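Local coordinates for protein nucleoside kinase (Methanococcus jannaschii, PDB 2C4E) that transfers a phosphate from ATP to nucleosides, chiefly inosine, guanosine and cytidine, yielding the nucleoside monophosphates, at residues Y89-W100 / F112-E123. Sequence-based numbering, arbitrary orientation.
Sequences YYSEEEETPKAW and FFLWGAAKHYKE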
loop_
_atom_site.group_PDB
_atom_site.type_symbol
_atom_site.label_atom_id
_atom_site.label_comp_id
_atom_site.label_asym_id
_atom_site.label_seq_id
_atom_site.Cartn_x
_atom_site.Cartn_y
_atom_site.Cartn_z
ATOM N N TYR A 89 21.268 4.211 9.564
ATOM C CA TYR A 89 20.807 3.444 10.703
ATOM C C TYR A 89 19.902 2.331 10.190
ATOM O O TYR A 89 18.942 2.594 9.478
ATOM C CB TYR A 89 20.037 4.331 11.684
ATOM C CG TYR A 89 19.533 3.555 12.873
ATOM C CD1 TYR A 89 18.260 2.989 12.868
ATOM C CD2 TYR A 89 20.348 3.342 13.982
ATOM C CE1 TYR A 89 17.804 2.248 13.955
ATOM C CE2 TYR A 89 19.900 2.605 15.070
ATOM C CZ TYR A 89 18.628 2.065 15.048
ATOM O OH TYR A 89 18.167 1.334 16.117
ATOM N N TYR A 90 20.219 1.089 10.549
ATOM C CA TYR A 90 19.434 -0.071 10.142
ATOM C C TYR A 90 18.591 -0.542 11.320
ATOM O O TYR A 90 19.127 -0.924 12.364
ATOM C CB TYR A 90 20.358 -1.210 9.703
ATOM C CG TYR A 90 20.940 -1.043 8.318
ATOM C CD1 TYR A 90 21.985 -0.153 8.077
ATOM C CD2 TYR A 90 20.454 -1.791 7.251
ATOM C CE1 TYR A 90 22.523 -0.015 6.802
ATOM C CE2 TYR A 90 20.983 -1.665 5.984
ATOM C CZ TYR A 90 22.012 -0.776 5.760
ATOM O OH TYR A 90 22.526 -0.658 4.494
ATOM N N SER A 91 17.273 -0.515 11.153
ATOM C CA SER A 91 16.350 -0.956 12.193
ATOM C C SER A 91 16.194 -2.473 12.140
ATOM O O SER A 91 16.141 -3.060 11.060
ATOM C CB SER A 91 14.984 -0.296 12.011
ATOM O OG SER A 91 14.095 -0.683 13.043
ATOM N N GLU A 92 16.128 -3.096 13.313
ATOM C CA GLU A 92 15.869 -4.527 13.430
ATOM C C GLU A 92 14.361 -4.805 13.430
ATOM O O GLU A 92 13.921 -5.865 12.982
ATOM C CB GLU A 92 16.494 -5.080 14.726
ATOM C CG GLU A 92 17.978 -4.770 14.908
ATOM C CD GLU A 92 18.574 -5.414 16.150
ATOM O OE1 GLU A 92 18.184 -5.033 17.279
ATOM O OE2 GLU A 92 19.434 -6.313 16.005
ATOM N N GLU A 93 13.582 -3.845 13.930
ATOM C CA GLU A 93 12.159 -4.041 14.233
ATOM C C GLU A 93 11.196 -3.500 13.165
ATOM O O GLU A 93 10.176 -4.140 12.854
ATOM C CB GLU A 93 11.816 -3.420 15.602
ATOM C CG GLU A 93 12.418 -2.026 15.848
ATOM C CD GLU A 93 11.763 -1.277 17.003
ATOM O OE1 GLU A 93 10.649 -1.662 17.425
ATOM O OE2 GLU A 93 12.371 -0.311 17.505
ATOM N N GLU A 94 11.524 -2.325 12.623
ATOM C CA GLU A 94 10.677 -1.611 11.683
ATOM C C GLU A 94 11.102 -1.948 10.259
ATOM O O GLU A 94 12.283 -2.231 10.015
ATOM C CB GLU A 94 10.777 -0.085 11.925
ATOM C CG GLU A 94 10.583 0.359 13.385
ATOM C CD GLU A 94 9.273 -0.132 13.979
ATOM O OE1 GLU A 94 8.266 -0.231 13.233
ATOM O OE2 GLU A 94 9.243 -0.425 15.192
ATOM N N GLU A 95 10.154 -1.875 9.320
ATOM C CA GLU A 95 10.486 -1.829 7.877
ATOM C C GLU A 95 10.878 -0.428 7.362
ATOM O O GLU A 95 10.625 0.583 8.025
ATOM C CB GLU A 95 9.306 -2.322 7.035
ATOM C CG GLU A 95 8.110 -1.374 6.948
ATOM C CD GLU A 95 6.876 -2.068 6.374
ATOM O OE1 GLU A 95 6.830 -2.320 5.146
ATOM O OE2 GLU A 95 5.949 -2.384 7.148
ATOM N N THR A 96 11.476 -0.393 6.157
ATOM C CA THR A 96 11.926 0.839 5.484
ATOM C C THR A 96 10.726 1.740 5.141
ATOM O O THR A 96 9.700 1.214 4.712
ATOM C CB THR A 96 12.668 0.464 4.161
ATOM O OG1 THR A 96 13.779 -0.397 4.455
ATOM C CG2 THR A 96 13.286 1.696 3.457
ATOM N N PRO A 97 10.822 3.075 5.293
ATOM C CA PRO A 97 9.707 3.951 4.899
ATOM C C PRO A 97 9.241 3.714 3.461
ATOM O O PRO A 97 10.061 3.450 2.576
ATOM C CB PRO A 97 10.297 5.365 5.051
ATOM C CG PRO A 97 11.318 5.212 6.133
ATOM C CD PRO A 97 11.935 3.847 5.884
ATOM N N LYS A 98 7.932 3.800 3.240
ATOM C CA LYS A 98 7.346 3.527 1.918
ATOM C C LYS A 98 6.236 4.518 1.589
ATOM O O LYS A 98 5.556 4.985 2.489
ATOM C CB LYS A 98 6.790 2.105 1.874
ATOM C CG LYS A 98 7.870 1.041 1.858
ATOM C CD LYS A 98 7.329 -0.339 2.151
ATOM C CE LYS A 98 8.467 -1.342 2.328
ATOM N NZ LYS A 98 9.082 -1.275 3.710
ATOM N N ALA A 99 6.087 4.852 0.306
ATOM C CA ALA A 99 5.008 5.716 -0.154
ATOM C C ALA A 99 4.110 4.912 -1.092
ATOM O O ALA A 99 4.570 4.478 -2.139
ATOM C CB ALA A 99 5.583 6.955 -0.867
ATOM N N TRP A 100 2.858 4.701 -0.681
ATOM C CA TRP A 100 1.842 3.950 -1.445
ATOM C C TRP A 100 0.865 4.897 -2.131
ATOM O O TRP A 100 -0.049 5.435 -1.476
ATOM C CB TRP A 100 1.004 3.049 -0.532
ATOM C CG TRP A 100 1.670 1.809 -0.022
ATOM C CD1 TRP A 100 2.454 0.938 -0.719
ATOM C CD2 TRP A 100 1.587 1.294 1.308
ATOM N NE1 TRP A 100 2.871 -0.086 0.099
ATOM C CE2 TRP A 100 2.355 0.110 1.352
ATOM C CE3 TRP A 100 0.945 1.721 2.479
ATOM C CZ2 TRP A 100 2.504 -0.648 2.517
ATOM C CZ3 TRP A 100 1.092 0.967 3.635
ATOM C CH2 TRP A 100 1.863 -0.204 3.644
ATOM N N PHE A 112 0.077 8.171 0.390
ATOM C CA PHE A 112 0.271 7.783 1.789
ATOM C C PHE A 112 1.758 7.544 2.061
ATOM O O PHE A 112 2.483 7.112 1.165
ATOM C CB PHE A 112 -0.503 6.506 2.092
ATOM C CG PHE A 112 -2.002 6.685 2.161
ATOM C CD1 PHE A 112 -2.841 5.911 1.367
ATOM C CD2 PHE A 112 -2.573 7.607 3.031
ATOM C CE1 PHE A 112 -4.217 6.063 1.428
ATOM C CE2 PHE A 112 -3.950 7.764 3.096
ATOM C CZ PHE A 112 -4.772 6.989 2.294
ATOM N N PHE A 113 2.219 7.818 3.283
ATOM C CA PHE A 113 3.628 7.611 3.634
ATOM C C PHE A 113 3.777 6.783 4.912
ATOM O O PHE A 113 3.415 7.229 5.999
ATOM C CB PHE A 113 4.354 8.943 3.792
ATOM C CG PHE A 113 5.830 8.795 4.021
ATOM C CD1 PHE A 113 6.659 8.350 3.000
ATOM C CD2 PHE A 113 6.393 9.088 5.262
ATOM C CE1 PHE A 113 8.026 8.209 3.205
ATOM C CE2 PHE A 113 7.752 8.947 5.470
ATOM C CZ PHE A 113 8.573 8.509 4.444
ATOM N N LEU A 114 4.271 5.555 4.767
ATOM C CA LEU A 114 4.534 4.687 5.908
ATOM C C LEU A 114 5.822 5.132 6.608
ATOM O O LEU A 114 6.907 4.994 6.068
ATOM C CB LEU A 114 4.644 3.228 5.450
ATOM C CG LEU A 114 4.788 2.164 6.539
ATOM C CD1 LEU A 114 3.626 2.220 7.504
ATOM C CD2 LEU A 114 4.879 0.783 5.908
ATOM N N TRP A 115 5.669 5.639 7.827
ATOM C CA TRP A 115 6.767 6.187 8.628
ATOM C C TRP A 115 7.837 5.134 8.931
ATOM O O TRP A 115 9.019 5.374 8.721
ATOM C CB TRP A 115 6.166 6.731 9.921
ATOM C CG TRP A 115 7.060 7.543 10.778
ATOM C CD1 TRP A 115 7.354 7.300 12.082
ATOM C CD2 TRP A 115 7.725 8.763 10.432
ATOM N NE1 TRP A 115 8.178 8.281 12.568
ATOM C CE2 TRP A 115 8.429 9.190 11.572
ATOM C CE3 TRP A 115 7.816 9.533 9.267
ATOM C CZ2 TRP A 115 9.205 10.349 11.585
ATOM C CZ3 TRP A 115 8.584 10.689 9.286
ATOM C CH2 TRP A 115 9.267 11.082 10.435
ATOM N N GLY A 116 7.403 3.959 9.400
ATOM C CA GLY A 116 8.287 2.825 9.636
ATOM C C GLY A 116 9.508 3.140 10.498
ATOM O O GLY A 116 9.361 3.609 11.645
ATOM N N ALA A 117 10.699 2.906 9.919
ATOM C CA ALA A 117 11.995 3.079 10.603
ATOM C C ALA A 117 12.380 4.528 10.911
ATOM O O ALA A 117 13.301 4.768 11.695
ATOM C CB ALA A 117 13.113 2.425 9.777
ATOM N N ALA A 118 11.713 5.491 10.275
ATOM C CA ALA A 118 11.865 6.905 10.637
ATOM C C ALA A 118 11.511 7.192 12.106
ATOM O O ALA A 118 11.881 8.240 12.649
ATOM C CB ALA A 118 11.026 7.777 9.713
ATOM N N LYS A 119 10.805 6.269 12.760
ATOM C CA LYS A 119 10.561 6.395 14.198
ATOM C C LYS A 119 11.875 6.508 14.987
ATOM O O LYS A 119 11.893 7.044 16.093
ATOM C CB LYS A 119 9.687 5.239 14.730
ATOM C CG LYS A 119 10.369 3.875 14.775
ATOM C CD LYS A 119 11.195 3.695 16.035
ATOM C CE LYS A 119 11.034 2.350 16.652
ATOM N NZ LYS A 119 11.631 2.293 18.021
ATOM N N HIS A 120 12.967 6.000 14.419
ATOM C CA HIS A 120 14.246 5.955 15.123
ATOM C C HIS A 120 14.969 7.305 15.195
ATOM O O HIS A 120 15.850 7.449 16.038
ATOM C CB HIS A 120 15.188 4.909 14.500
ATOM C CG HIS A 120 14.765 3.495 14.730
ATOM N ND1 HIS A 120 14.727 2.921 15.984
ATOM C CD2 HIS A 120 14.347 2.540 13.866
ATOM C CE1 HIS A 120 14.313 1.673 15.879
ATOM N NE2 HIS A 120 14.081 1.414 14.606
ATOM N N TYR A 121 14.641 8.277 14.336
ATOM C CA TYR A 121 15.330 9.573 14.402
ATOM C C TYR A 121 15.307 10.186 15.807
ATOM O O TYR A 121 16.305 10.729 16.251
ATOM C CB TYR A 121 14.782 10.603 13.396
ATOM C CG TYR A 121 15.125 10.304 11.956
ATOM C CD1 TYR A 121 14.143 9.867 11.075
ATOM C CD2 TYR A 121 16.430 10.421 11.479
ATOM C CE1 TYR A 121 14.430 9.584 9.763
ATOM C CE2 TYR A 121 16.730 10.135 10.154
ATOM C CZ TYR A 121 15.718 9.721 9.301
ATOM O OH TYR A 121 15.985 9.411 7.997
ATOM N N LYS A 122 14.179 10.101 16.508
ATOM C CA LYS A 122 14.095 10.687 17.854
ATOM C C LYS A 122 15.001 9.995 18.887
ATOM O O LYS A 122 15.257 10.547 19.954
ATOM C CB LYS A 122 12.640 10.762 18.341
ATOM C CG LYS A 122 11.959 9.430 18.568
ATOM C CD LYS A 122 10.489 9.642 18.970
ATOM C CE LYS A 122 9.630 8.406 18.758
ATOM N NZ LYS A 122 9.801 7.811 17.399
ATOM N N GLU A 123 15.477 8.796 18.572
ATOM C CA GLU A 123 16.441 8.086 19.418
ATOM C C GLU A 123 17.891 8.474 19.129
ATOM O O GLU A 123 18.784 8.117 19.887
ATOM C CB GLU A 123 16.311 6.574 19.214
ATOM C CG GLU A 123 14.954 5.990 19.583
ATOM C CD GLU A 123 14.646 4.697 18.841
ATOM O OE1 GLU A 123 15.589 4.007 18.381
ATOM O OE2 GLU A 123 13.450 4.372 18.717
#
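Ser91 OG and His120 NE2 form a 2.6 Å hydrogen bond at the ring edge. Ser91 OG also accepts from Glu94 N at 3.1 Å with an N-H...O angle of 165°, an ST motif. At the other ring nitrogen, ND1 donates in the ring plane to Glu123 OE1 at 2.8 Å, fixing the ring's rotation. Tyr89 CE1 sits over one face, 3.4 Å from His120 CG; Lys119 CD covers the opposite face. With CG between backbone N and carbonyl carbon (chi1 71°) and bends at chi2 and chi3, Lys119 forms salt bridges from NZ to Glu93 OE2, met from above the carboxylate plane, and Glu123 OE2, on its syn lone pair, both at 2.8 Å. A leucine in place of His120 would probably leave Ser91 OG and Glu123 OE1 without their partner. Ala117 N donates to Glu95 O at 3.0 Å; in the antiparallel ladder Lys98 and Leu114 exchange both backbone bonds. Lys98 NZ is satisfied by Glu95 OE1, Thr96 O and a salt bridge to Asp68. In this hairpin, bearing substrate-binding Phe112 and Phe113, strand 98-103 runs parallel to strand 15-21, and Phe113 and Leu114 pair in parallel with a strand of the second subunit, continuing the sheet.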